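Glyoxalase-related enzyme (Fulvimarina pelagi, PDB 3BQX) is of unknown function but belongs to the glyoxalase-related vicinal oxygen chelate (VOC) superfamily, many of whose members are metal-dependent enzymes. Local coordinates at residues V8-I13 and Q54-D59; E25-A30 and A84-R89; I38-Y41 and F46-A49; H75-R78 and E82-P85; R110-V113 and H119-E122. All coordinates share one frame; numbering follows the deposited sequence.

Contact 1: V8-I13 and Q54-D59; sequences VITLGI and QNLQED
L56 carries the apolar part of this contact. It reaches from helix 53-60 to the face of strand 8-13 that bears T10. A chi1 of 169° puts its CG on the far side of CB from its own N, and the two methyls divide the work. CD2 comes to 4.0 Å from the CA of G12. CD1 approaches T10, 4.4 Å from its methyl CG2. G12 has no side chain, so CD2 rests on bare backbone. The CA atoms of G12 and L56 are 6.5 Å apart.

Q54 starts out away from the strand, but its amide end turns back. Its OE1 lies 4.4 Å from the carbonyl O of I13. Both atoms are acceptors, so this is a loose approach and not a bond. No hydrogen bond crosses between the segments.

L56 also packs on W51 of strand 47-52. D59 forms a salt bridge with R110 of the second subunit and a hydrogen bond with Y112 of that subunit.

The contact is therefore a light van der Waals one, burying 128 Å². The strand spends its backbone bonds on strand 47-52 and on an antiparallel strand of the second subunit. The helix bonds within itself.

Contact 2: E25-A30 and A84-R89; sequences EGFGWA and APLMER
L86 reaches from helix 83-92 to G26 and F27 in the segment 25-30. With chi1 at 174° its branch point extends opposite its own N, and the two methyls find different partners. CD2 meets the F27 ring at CE2, 4.2 Å away. CD1 lies 3.9 Å from the carbonyl O of G26. The backbones also come close. The CA of G26 is 3.7 Å from the carbonyl O of R89, and the CA atoms of these two residues are 5.1 Å apart.

No direct hydrogen bond joins the segments. Two waters make the polar links. One donates to the carbonyl O atoms of both E25 and R89. The other donates to G26 O and accepts from R89 NE at 2.8 Å, lying in the plane of the guanidinium at its edge. A bend at chi3 (-73°) turns NE toward this water. The CA of L86 sits 3.6 Å above one face of the guanidinium, offset toward the rim.

Within the first segment, G28 takes a positive phi as the chain leaves the helix. W29 follows and lies against F27. The CB of F27 sits over the centre of the W29 ring, 3.4 Å above its plane.

Both segments lie against the sheet that contains strands 71-76 and 120-125. F27 meets W121 edge-to-face and also touches H75. L86 packs on H75, V77 and I123, while M87, a selenomethionine, reaches L97 and A101 of strand 96-102.

Contact 3: I38-Y41 and F46-A49; sequences IIFY and FVLA
The carbonyl O of L48 accepts the N-H of Y41 at 2.8 Å, in the carbonyl plane, with an N-H...O angle of 159°. The same oxygen also receives a CA-H...O contact from F40, whose CA is 3.4 Å away. In return, L48 N donates to Y41 O at 3.0 Å. Y41 and L48 thus form a hydrogen-bonded pair of the antiparallel hairpin 38-42/47-52. F40 and A49 form the adjoining non-hydrogen-bonded pair, where the CA of A49 lies 3.2 Å from I39 O.

The side chains separate onto two faces. On one, the F40 ring turns an edge to A49, with CD1 only 3.3 Å from the methyl CB. V47 CG1 adds a contact with F40 CB at 3.8 Å, and the CD1 methyl of I38 reaches A49 CB. On the other face, Y41 and L48 lie side by side and point the same way, their CD2 atoms 4.1 Å apart.

The sheet continues from A49 and V47 to strand 8-13.

Paired N-H and C=O groups fix the register here. F40, V47 and A49 make one face apolar, and from it F40 and V47 meet W129 of the second subunit, F40 edge-to-face. Y41 and L48 lie on the other face.

Contact 4: H75-R78 and E82-P85; sequences HNVR and EVAP
V77 points its CB toward the segment 82-85. The CB itself meets the CB of E82 at 3.8 Å. From there the chain forks. CG1 stands beside the backbone N and anti to the carbonyl carbon (chi1 -58°). This places CG2 between the backbone N and the carbonyl carbon, and from there it reaches both residues across the contact. It lies 3.7 Å from CG2 of V83 and 3.9 Å from CB of E82. CG1 is turned to the other side of the fork. It still comes within 4.1 Å of E82 CB.

The two partners are met differently. The V77 and V83 side chains cross at about a right angle, methyl against methyl. E82 offers just its CB. Its chain then bends at chi2 (-47°), and the carboxylate leads away from V77. V83 has its CG2 anti to its own carbonyl carbon, which brings that methyl to V77.

No hydrogen bond crosses between the segments. The neighbouring strand 120-125 supplies further cover, for both V77 and V83 pack on F125. V77 is bonded through its backbone to A124. R78, next in the chain, is tied by its guanidinium to the carbonyl O atoms of I131 and G132.

The contact closes a short strand-to-helix connection of the kind found in the beta-alpha-beta-beta-beta modules of the VOC fold. Its chemistry is purely apolar. The segments bury 133 Å² in all, most of it on V77, E82 and V83, and the one charged partner takes part through its aliphatic base.

Contact 5: R110-V113 and H119-E122; sequences RGYV and HIWE
Y112 and E122 face each other as a non-hydrogen-bonded pair of the antiparallel hairpin 109-114/120-125, the last two strands of a beta-alpha-beta-beta-beta module of the VOC fold. Their side chains run oblique to each other, while the ring and carboxylate planes are nearly parallel, 18° apart. E122 CG lies over one face of the ring, and E122 CB comes within 3.4 Å of Y112 CE1. I120, two residues before E122, closes on the same ring, its CG2 3.5 Å from Y112 CD1.

R110 approaches E122 with its aliphatic part. Its CG is 3.3 Å from E122 OE2, but NE stands 4.2 Å from that oxygen, beyond a salt bridge. The guanidinium instead pairs with D102 and with D59 of the second subunit. Y112 OH also bonds to D59 of that subunit.

V113 and W121 form the hydrogen-bonded pair, with their side chains on the opposite face of the sheet. V113 N meets W121 O at 2.9 Å, in the carbonyl plane. The return bond from W121 N to V113 O is bent (143°), its donor 38° out of the carbonyl plane. W121 NE1 bonds to Y23 OH.

A water donates to Y112 OH at 2.9 Å, in the plane of the ring, and weakly to E122 OE1.

Contact 1 joins the sheet of contact 3 through strand 8-13, where the O of I9 lies 2.8 Å from the N of A49. Contacts 4 and 5 meet in the other sheet, where the N of H75 is 2.8 Å from the O of E122. Contact 2 packs on this second sheet, its centre about 9 Å from that of contact 4, and they share A84 and P85. W29 also reaches L48 and Y41 of contact 3. The centres of contacts 1 and 5 are about 21 Å apart, yet H119 NE2 bonds to G12 O, and the two also meet across the dimer through D59. No metal or ligand is identified at these contacts, and no active site can be assigned here.

Contact 1: V8-I13 and Q54-D59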
# COMPACT_ATOMS: atom_id res chain seq x y z
N VAL A 8 3.32 -5.54 -4.87
CA VAL A 8 3.74 -4.17 -5.18
C VAL A 8 2.71 -3.16 -4.73
O VAL A 8 1.51 -3.40 -4.86
CB VAL A 8 3.89 -3.95 -6.71
CG1 VAL A 8 4.48 -2.59 -6.99
CG2 VAL A 8 4.74 -5.04 -7.33
N ILE A 9 3.19 -2.05 -4.16
CA ILE A 9 2.32 -0.94 -3.79
C ILE A 9 2.72 0.09 -4.83
O ILE A 9 3.88 0.51 -4.87
CB ILE A 9 2.64 -0.32 -2.41
CG1 ILE A 9 2.40 -1.33 -1.29
CG2 ILE A 9 1.79 0.95 -2.20
CD1 ILE A 9 2.78 -0.81 0.09
N THR A 10 1.80 0.49 -5.69
CA THR A 10 2.13 1.47 -6.71
C THR A 10 1.43 2.78 -6.43
O THR A 10 0.21 2.82 -6.29
CB THR A 10 1.72 0.99 -8.11
OG1 THR A 10 2.46 -0.19 -8.44
CG2 THR A 10 2.02 2.06 -9.16
N LEU A 11 2.21 3.85 -6.33
CA LEU A 11 1.66 5.17 -6.09
C LEU A 11 1.79 5.97 -7.37
O LEU A 11 2.86 5.99 -7.97
CB LEU A 11 2.43 5.89 -4.98
CG LEU A 11 2.47 5.16 -3.64
CD1 LEU A 11 3.33 5.94 -2.65
CD2 LEU A 11 1.04 4.99 -3.11
N GLY A 12 0.71 6.63 -7.78
CA GLY A 12 0.75 7.46 -8.97
C GLY A 12 1.34 8.80 -8.59
O GLY A 12 0.92 9.40 -7.60
N ILE A 13 2.32 9.27 -9.36
CA ILE A 13 2.98 10.54 -9.06
C ILE A 13 3.03 11.47 -10.28
O ILE A 13 2.81 11.04 -11.40
CB ILE A 13 4.41 10.30 -8.55
CG1 ILE A 13 5.24 9.59 -9.63
CG2 ILE A 13 4.37 9.45 -7.27
CD1 ILE A 13 6.74 9.61 -9.37
N GLN A 54 -0.03 9.27 -15.61
CA GLN A 54 -0.50 9.00 -16.97
C GLN A 54 -0.28 7.54 -17.34
O GLN A 54 -1.14 6.90 -17.94
CB GLN A 54 0.23 9.87 -18.00
CG GLN A 54 0.42 11.33 -17.64
CD GLN A 54 1.74 11.58 -16.92
OE1 GLN A 54 1.84 11.39 -15.71
NE2 GLN A 54 2.76 11.99 -17.67
N ASN A 55 0.89 7.02 -16.98
CA ASN A 55 1.25 5.64 -17.28
C ASN A 55 0.43 4.65 -16.46
O ASN A 55 0.02 3.60 -16.98
CB ASN A 55 2.75 5.44 -17.03
CG ASN A 55 3.61 6.23 -18.00
OD1 ASN A 55 3.71 5.89 -19.18
ND2 ASN A 55 4.23 7.30 -17.51
N LEU A 56 0.19 4.96 -15.20
CA LEU A 56 -0.61 4.08 -14.36
C LEU A 56 -2.02 4.00 -14.93
O LEU A 56 -2.58 2.92 -15.10
CB LEU A 56 -0.66 4.60 -12.92
CG LEU A 56 -1.67 3.93 -11.98
CD1 LEU A 56 -1.41 2.42 -11.88
CD2 LEU A 56 -1.57 4.58 -10.62
N GLN A 57 -2.59 5.16 -15.25
CA GLN A 57 -3.94 5.25 -15.80
C GLN A 57 -4.04 4.46 -17.09
O GLN A 57 -5.04 3.78 -17.35
CB GLN A 57 -4.30 6.71 -16.05
CG GLN A 57 -5.71 6.93 -16.55
CD GLN A 57 -6.03 8.39 -16.74
OE1 GLN A 57 -5.48 9.05 -17.63
NE2 GLN A 57 -6.92 8.92 -15.91
N GLU A 58 -2.99 4.55 -17.91
CA GLU A 58 -2.94 3.85 -19.19
C GLU A 58 -2.96 2.34 -19.00
O GLU A 58 -3.63 1.62 -19.74
CB GLU A 58 -1.66 4.25 -19.94
CG GLU A 58 -1.43 3.49 -21.23
CD GLU A 58 -0.02 3.69 -21.79
OE1 GLU A 58 0.26 3.19 -22.90
OE2 GLU A 58 0.81 4.33 -21.11
N ASP A 59 -2.24 1.86 -17.99
CA ASP A 59 -2.17 0.43 -17.72
C ASP A 59 -3.50 -0.12 -17.21
O ASP A 59 -3.90 -1.21 -17.61
CB ASP A 59 -1.06 0.13 -16.71
CG ASP A 59 -0.57 -1.30 -16.80
OD1 ASP A 59 -0.07 -1.69 -17.87
OD2 ASP A 59 -0.70 -2.04 -15.80

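Contact 2: E25-A30 and A84-R89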
# COMPACT_ATOMS: atom_id res chain seq x y z
N GLU A 25 15.93 11.54 -0.01
CA GLU A 25 16.47 12.45 1.00
C GLU A 25 15.64 12.48 2.28
O GLU A 25 16.16 12.77 3.36
CB GLU A 25 16.58 13.87 0.42
CG GLU A 25 17.59 14.00 -0.70
CD GLU A 25 17.65 15.40 -1.28
OE1 GLU A 25 17.85 16.35 -0.50
OE2 GLU A 25 17.50 15.54 -2.51
N GLY A 26 14.35 12.19 2.15
CA GLY A 26 13.47 12.19 3.31
C GLY A 26 13.55 10.88 4.07
O GLY A 26 13.95 10.85 5.24
N PHE A 27 13.18 9.78 3.42
CA PHE A 27 13.22 8.47 4.06
C PHE A 27 14.60 7.82 4.07
O PHE A 27 14.87 6.95 4.89
CB PHE A 27 12.24 7.51 3.39
CG PHE A 27 10.86 7.49 4.01
CD1 PHE A 27 9.75 7.86 3.27
CD2 PHE A 27 10.69 7.07 5.33
CE1 PHE A 27 8.47 7.81 3.83
CE2 PHE A 27 9.42 7.01 5.90
CZ PHE A 27 8.31 7.38 5.15
N GLY A 28 15.46 8.24 3.15
CA GLY A 28 16.79 7.66 3.07
C GLY A 28 16.79 6.35 2.30
O GLY A 28 17.69 5.52 2.46
N TRP A 29 15.79 6.17 1.44
CA TRP A 29 15.68 4.95 0.65
C TRP A 29 16.36 5.09 -0.70
O TRP A 29 16.45 6.18 -1.27
CB TRP A 29 14.21 4.58 0.46
CG TRP A 29 13.48 4.39 1.76
CD1 TRP A 29 14.04 4.21 2.99
CD2 TRP A 29 12.06 4.34 1.95
NE1 TRP A 29 13.06 4.04 3.94
CE2 TRP A 29 11.83 4.12 3.33
CE3 TRP A 29 10.95 4.47 1.10
CZ2 TRP A 29 10.55 4.02 3.87
CZ3 TRP A 29 9.67 4.36 1.64
CH2 TRP A 29 9.49 4.14 3.01
N ALA A 30 16.84 3.97 -1.22
CA ALA A 30 17.51 3.97 -2.51
C ALA A 30 16.75 3.07 -3.47
O ALA A 30 16.28 2.00 -3.10
CB ALA A 30 18.95 3.49 -2.36
N ALA A 84 9.65 11.98 15.74
CA ALA A 84 9.82 13.40 15.44
C ALA A 84 10.95 13.71 14.45
O ALA A 84 10.73 14.43 13.47
CB ALA A 84 10.04 14.19 16.74
N PRO A 85 12.16 13.19 14.70
CA PRO A 85 13.28 13.45 13.78
C PRO A 85 13.01 13.02 12.34
O PRO A 85 13.28 13.77 11.41
CB PRO A 85 14.43 12.66 14.41
CG PRO A 85 14.12 12.74 15.87
CD PRO A 85 12.62 12.48 15.90
N LEU A 86 12.48 11.81 12.17
CA LEU A 86 12.19 11.31 10.83
C LEU A 86 11.17 12.21 10.14
O LEU A 86 11.33 12.55 8.97
CB LEU A 86 11.67 9.87 10.91
CG LEU A 86 11.18 9.25 9.59
CD1 LEU A 86 12.22 9.46 8.49
CD2 LEU A 86 10.92 7.76 9.79
N MSE A 87 10.13 12.60 10.86
CA MSE A 87 9.12 13.48 10.29
C MSE A 87 9.71 14.81 9.82
O MSE A 87 9.32 15.33 8.78
CB MSE A 87 8.00 13.73 11.29
CG MSE A 87 7.04 12.55 11.42
SE MSE A 87 5.69 12.83 12.77
CE MSE A 87 4.80 14.38 12.03
N GLU A 88 10.65 15.35 10.60
CA GLU A 88 11.30 16.60 10.22
C GLU A 88 12.06 16.41 8.91
O GLU A 88 12.05 17.29 8.05
CB GLU A 88 12.27 17.06 11.31
CG GLU A 88 11.64 17.33 12.66
CD GLU A 88 12.63 17.89 13.67
OE1 GLU A 88 13.72 17.31 13.82
OE2 GLU A 88 12.31 18.92 14.31
N ARG A 89 12.71 15.26 8.77
CA ARG A 89 13.47 14.96 7.57
C ARG A 89 12.54 14.83 6.36
O ARG A 89 12.88 15.27 5.26
CB ARG A 89 14.28 13.67 7.75
CG ARG A 89 15.38 13.77 8.81
CD ARG A 89 16.44 12.68 8.64
NE ARG A 89 15.98 11.36 9.04
CZ ARG A 89 15.84 10.96 10.30
NH1 ARG A 89 16.12 11.79 11.30
NH2 ARG A 89 15.43 9.73 10.57
O HOH W 1 15.49 15.50 4.73
O HOH W 2 15.54 9.41 7.03

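Contact 3: I38-Y41 and F46-A49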
# COMPACT_ATOMS: atom_id res chain seq x y z
N ILE A 38 9.17 5.42 -14.04
CA ILE A 38 8.89 4.68 -12.82
C ILE A 38 10.12 4.44 -11.96
O ILE A 38 11.25 4.38 -12.47
CB ILE A 38 8.23 3.32 -13.16
CG1 ILE A 38 7.56 2.70 -11.94
CG2 ILE A 38 9.28 2.36 -13.73
CD1 ILE A 38 6.63 1.51 -12.30
N ILE A 39 9.91 4.31 -10.66
CA ILE A 39 10.97 4.02 -9.72
C ILE A 39 10.49 2.89 -8.80
O ILE A 39 9.35 2.92 -8.34
CB ILE A 39 11.35 5.23 -8.84
CG1 ILE A 39 11.90 6.35 -9.72
CG2 ILE A 39 12.37 4.82 -7.79
CD1 ILE A 39 12.22 7.63 -8.98
N PHE A 40 11.34 1.90 -8.58
CA PHE A 40 11.02 0.79 -7.69
C PHE A 40 11.98 0.78 -6.51
O PHE A 40 13.19 0.98 -6.68
CB PHE A 40 11.19 -0.58 -8.38
CG PHE A 40 10.18 -0.87 -9.46
CD1 PHE A 40 8.83 -0.65 -9.27
CD2 PHE A 40 10.60 -1.42 -10.67
CE1 PHE A 40 7.90 -0.99 -10.25
CE2 PHE A 40 9.67 -1.76 -11.66
CZ PHE A 40 8.32 -1.54 -11.45
N TYR A 41 11.43 0.56 -5.32
CA TYR A 41 12.24 0.46 -4.10
C TYR A 41 11.95 -0.92 -3.51
O TYR A 41 10.79 -1.31 -3.40
CB TYR A 41 11.82 1.52 -3.07
CG TYR A 41 11.93 2.96 -3.51
CD1 TYR A 41 13.10 3.69 -3.31
CD2 TYR A 41 10.86 3.60 -4.14
CE1 TYR A 41 13.21 5.02 -3.71
CE2 TYR A 41 10.95 4.92 -4.54
CZ TYR A 41 12.13 5.63 -4.33
OH TYR A 41 12.21 6.93 -4.76
N PHE A 46 7.94 -6.79 -0.24
CA PHE A 46 7.26 -6.32 -1.43
C PHE A 46 8.03 -5.15 -2.02
O PHE A 46 9.04 -4.71 -1.45
CB PHE A 46 5.85 -5.85 -1.05
CG PHE A 46 5.84 -4.60 -0.22
CD1 PHE A 46 5.70 -3.35 -0.82
CD2 PHE A 46 6.03 -4.66 1.16
CE1 PHE A 46 5.76 -2.18 -0.07
CE2 PHE A 46 6.10 -3.49 1.92
CZ PHE A 46 5.96 -2.25 1.30
N VAL A 47 7.55 -4.65 -3.15
CA VAL A 47 8.18 -3.53 -3.84
C VAL A 47 7.26 -2.31 -3.82
O VAL A 47 6.05 -2.44 -3.98
CB VAL A 47 8.45 -3.91 -5.31
CG1 VAL A 47 9.10 -2.76 -6.06
CG2 VAL A 47 9.34 -5.14 -5.37
N LEU A 48 7.85 -1.14 -3.59
CA LEU A 48 7.11 0.12 -3.62
C LEU A 48 7.46 0.75 -4.96
O LEU A 48 8.64 0.89 -5.30
CB LEU A 48 7.55 1.05 -2.48
CG LEU A 48 7.05 2.50 -2.59
CD1 LEU A 48 5.54 2.55 -2.40
CD2 LEU A 48 7.73 3.37 -1.54
N ALA A 49 6.45 1.11 -5.73
CA ALA A 49 6.67 1.74 -7.02
C ALA A 49 6.02 3.11 -7.07
O ALA A 49 4.93 3.29 -6.53
CB ALA A 49 6.09 0.87 -8.13

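Contact 4: H75-R78 and E82-P85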
# COMPACT_ATOMS: atom_id res chain seq x y z
N HIS A 75 4.97 3.73 8.52
CA HIS A 75 6.36 3.31 8.68
C HIS A 75 6.55 3.30 10.19
O HIS A 75 6.38 4.33 10.84
CB HIS A 75 7.33 4.31 8.04
CG HIS A 75 8.77 3.96 8.25
ND1 HIS A 75 9.53 4.49 9.27
CD2 HIS A 75 9.58 3.09 7.60
CE1 HIS A 75 10.74 3.96 9.24
NE2 HIS A 75 10.80 3.11 8.23
N ASN A 76 6.86 2.14 10.75
CA ASN A 76 7.05 2.00 12.19
C ASN A 76 8.52 2.04 12.59
O ASN A 76 9.36 1.35 12.01
CB ASN A 76 6.41 0.70 12.67
CG ASN A 76 4.89 0.78 12.73
OD1 ASN A 76 4.28 1.66 12.11
ND2 ASN A 76 4.28 -0.14 13.47
N VAL A 77 8.83 2.84 13.60
CA VAL A 77 10.20 3.00 14.08
C VAL A 77 10.47 2.19 15.34
O VAL A 77 9.54 1.76 16.03
CB VAL A 77 10.50 4.49 14.34
CG1 VAL A 77 10.29 5.29 13.06
CG2 VAL A 77 9.61 5.03 15.45
N ARG A 78 11.75 2.00 15.66
CA ARG A 78 12.14 1.20 16.82
C ARG A 78 12.20 1.91 18.17
O ARG A 78 12.44 1.26 19.19
CB ARG A 78 13.47 0.50 16.54
CG ARG A 78 13.42 -0.49 15.38
CD ARG A 78 14.74 -1.23 15.23
NE ARG A 78 14.75 -2.13 14.07
CZ ARG A 78 14.09 -3.28 14.00
NH1 ARG A 78 13.36 -3.69 15.02
NH2 ARG A 78 14.17 -4.02 12.90
N GLU A 82 12.46 8.41 17.63
CA GLU A 82 12.72 8.43 16.19
C GLU A 82 11.60 9.05 15.38
O GLU A 82 11.82 9.48 14.24
CB GLU A 82 12.97 7.02 15.68
CG GLU A 82 14.17 6.38 16.31
CD GLU A 82 15.35 7.32 16.32
OE1 GLU A 82 15.96 7.54 15.26
OE2 GLU A 82 15.65 7.87 17.41
N VAL A 83 10.40 9.10 15.94
CA VAL A 83 9.26 9.64 15.23
C VAL A 83 9.44 11.09 14.78
O VAL A 83 9.40 11.39 13.59
CB VAL A 83 7.98 9.53 16.06
CG1 VAL A 83 6.80 10.10 15.28
CG2 VAL A 83 7.71 8.07 16.42
N ALA A 84 9.65 11.98 15.74
CA ALA A 84 9.82 13.40 15.44
C ALA A 84 10.95 13.71 14.45
O ALA A 84 10.73 14.43 13.47
CB ALA A 84 10.04 14.19 16.74
N PRO A 85 12.16 13.19 14.70
CA PRO A 85 13.28 13.45 13.78
C PRO A 85 13.01 13.02 12.34
O PRO A 85 13.28 13.77 11.41
CB PRO A 85 14.43 12.66 14.41
CG PRO A 85 14.12 12.74 15.87
CD PRO A 85 12.62 12.48 15.90

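Contact 5: R110-V113 and H119-E122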
# COMPACT_ATOMS: atom_id res chain seq x y z
N ARG A 110 2.52 8.80 17.18
CA ARG A 110 2.45 8.82 15.72
C ARG A 110 2.03 10.16 15.15
O ARG A 110 1.27 10.91 15.77
CB ARG A 110 1.51 7.72 15.22
CG ARG A 110 0.03 7.90 15.58
CD ARG A 110 -0.71 8.77 14.57
NE ARG A 110 -2.08 9.04 15.00
CZ ARG A 110 -2.41 9.87 15.99
NH1 ARG A 110 -1.46 10.52 16.65
NH2 ARG A 110 -3.68 10.02 16.33
N GLY A 111 2.55 10.45 13.96
CA GLY A 111 2.23 11.68 13.26
C GLY A 111 2.00 11.35 11.79
O GLY A 111 2.18 10.21 11.38
N TYR A 112 1.61 12.35 11.00
CA TYR A 112 1.35 12.13 9.58
C TYR A 112 2.04 13.17 8.70
O TYR A 112 2.06 14.36 9.03
CB TYR A 112 -0.15 12.16 9.30
CG TYR A 112 -0.92 10.95 9.76
CD1 TYR A 112 -1.00 9.80 8.97
CD2 TYR A 112 -1.63 10.96 10.97
CE1 TYR A 112 -1.77 8.71 9.37
CE2 TYR A 112 -2.39 9.87 11.38
CZ TYR A 112 -2.46 8.75 10.57
OH TYR A 112 -3.25 7.68 10.93
N VAL A 113 2.59 12.71 7.58
CA VAL A 113 3.25 13.57 6.61
C VAL A 113 2.92 13.01 5.24
O VAL A 113 3.06 11.81 5.01
CB VAL A 113 4.79 13.58 6.79
CG1 VAL A 113 5.44 14.41 5.70
CG2 VAL A 113 5.15 14.12 8.17
N HIS A 119 0.20 11.53 -1.09
CA HIS A 119 0.03 10.22 -0.46
C HIS A 119 0.43 10.31 1.00
O HIS A 119 1.54 10.71 1.34
CB HIS A 119 0.87 9.18 -1.19
CG HIS A 119 0.51 9.02 -2.63
ND1 HIS A 119 -0.74 8.60 -3.03
CD2 HIS A 119 1.21 9.26 -3.76
CE1 HIS A 119 -0.79 8.59 -4.35
NE2 HIS A 119 0.38 8.99 -4.82
N ILE A 120 -0.50 9.93 1.87
CA ILE A 120 -0.31 10.01 3.31
C ILE A 120 0.56 8.94 3.96
O ILE A 120 0.35 7.74 3.76
CB ILE A 120 -1.68 10.01 4.03
CG1 ILE A 120 -2.52 11.18 3.52
CG2 ILE A 120 -1.48 10.08 5.53
CD1 ILE A 120 -3.95 11.17 4.04
N TRP A 121 1.53 9.40 4.74
CA TRP A 121 2.41 8.50 5.46
C TRP A 121 2.25 8.71 6.95
O TRP A 121 2.22 9.85 7.43
CB TRP A 121 3.88 8.74 5.12
CG TRP A 121 4.31 8.11 3.85
CD1 TRP A 121 4.26 8.66 2.60
CD2 TRP A 121 4.82 6.78 3.68
NE1 TRP A 121 4.70 7.76 1.66
CE2 TRP A 121 5.06 6.60 2.30
CE3 TRP A 121 5.10 5.73 4.57
CZ2 TRP A 121 5.56 5.40 1.78
CZ3 TRP A 121 5.60 4.54 4.04
CH2 TRP A 121 5.83 4.39 2.67
N GLU A 122 2.11 7.62 7.70
CA GLU A 122 2.04 7.71 9.14
C GLU A 122 3.42 7.28 9.64
O GLU A 122 3.94 6.26 9.19
CB GLU A 122 1.00 6.75 9.72
CG GLU A 122 1.07 6.67 11.25
CD GLU A 122 0.06 5.70 11.83
OE1 GLU A 122 -0.40 4.81 11.09
OE2 GLU A 122 -0.25 5.82 13.04
O HOH W 3 -3.43 5.14 9.48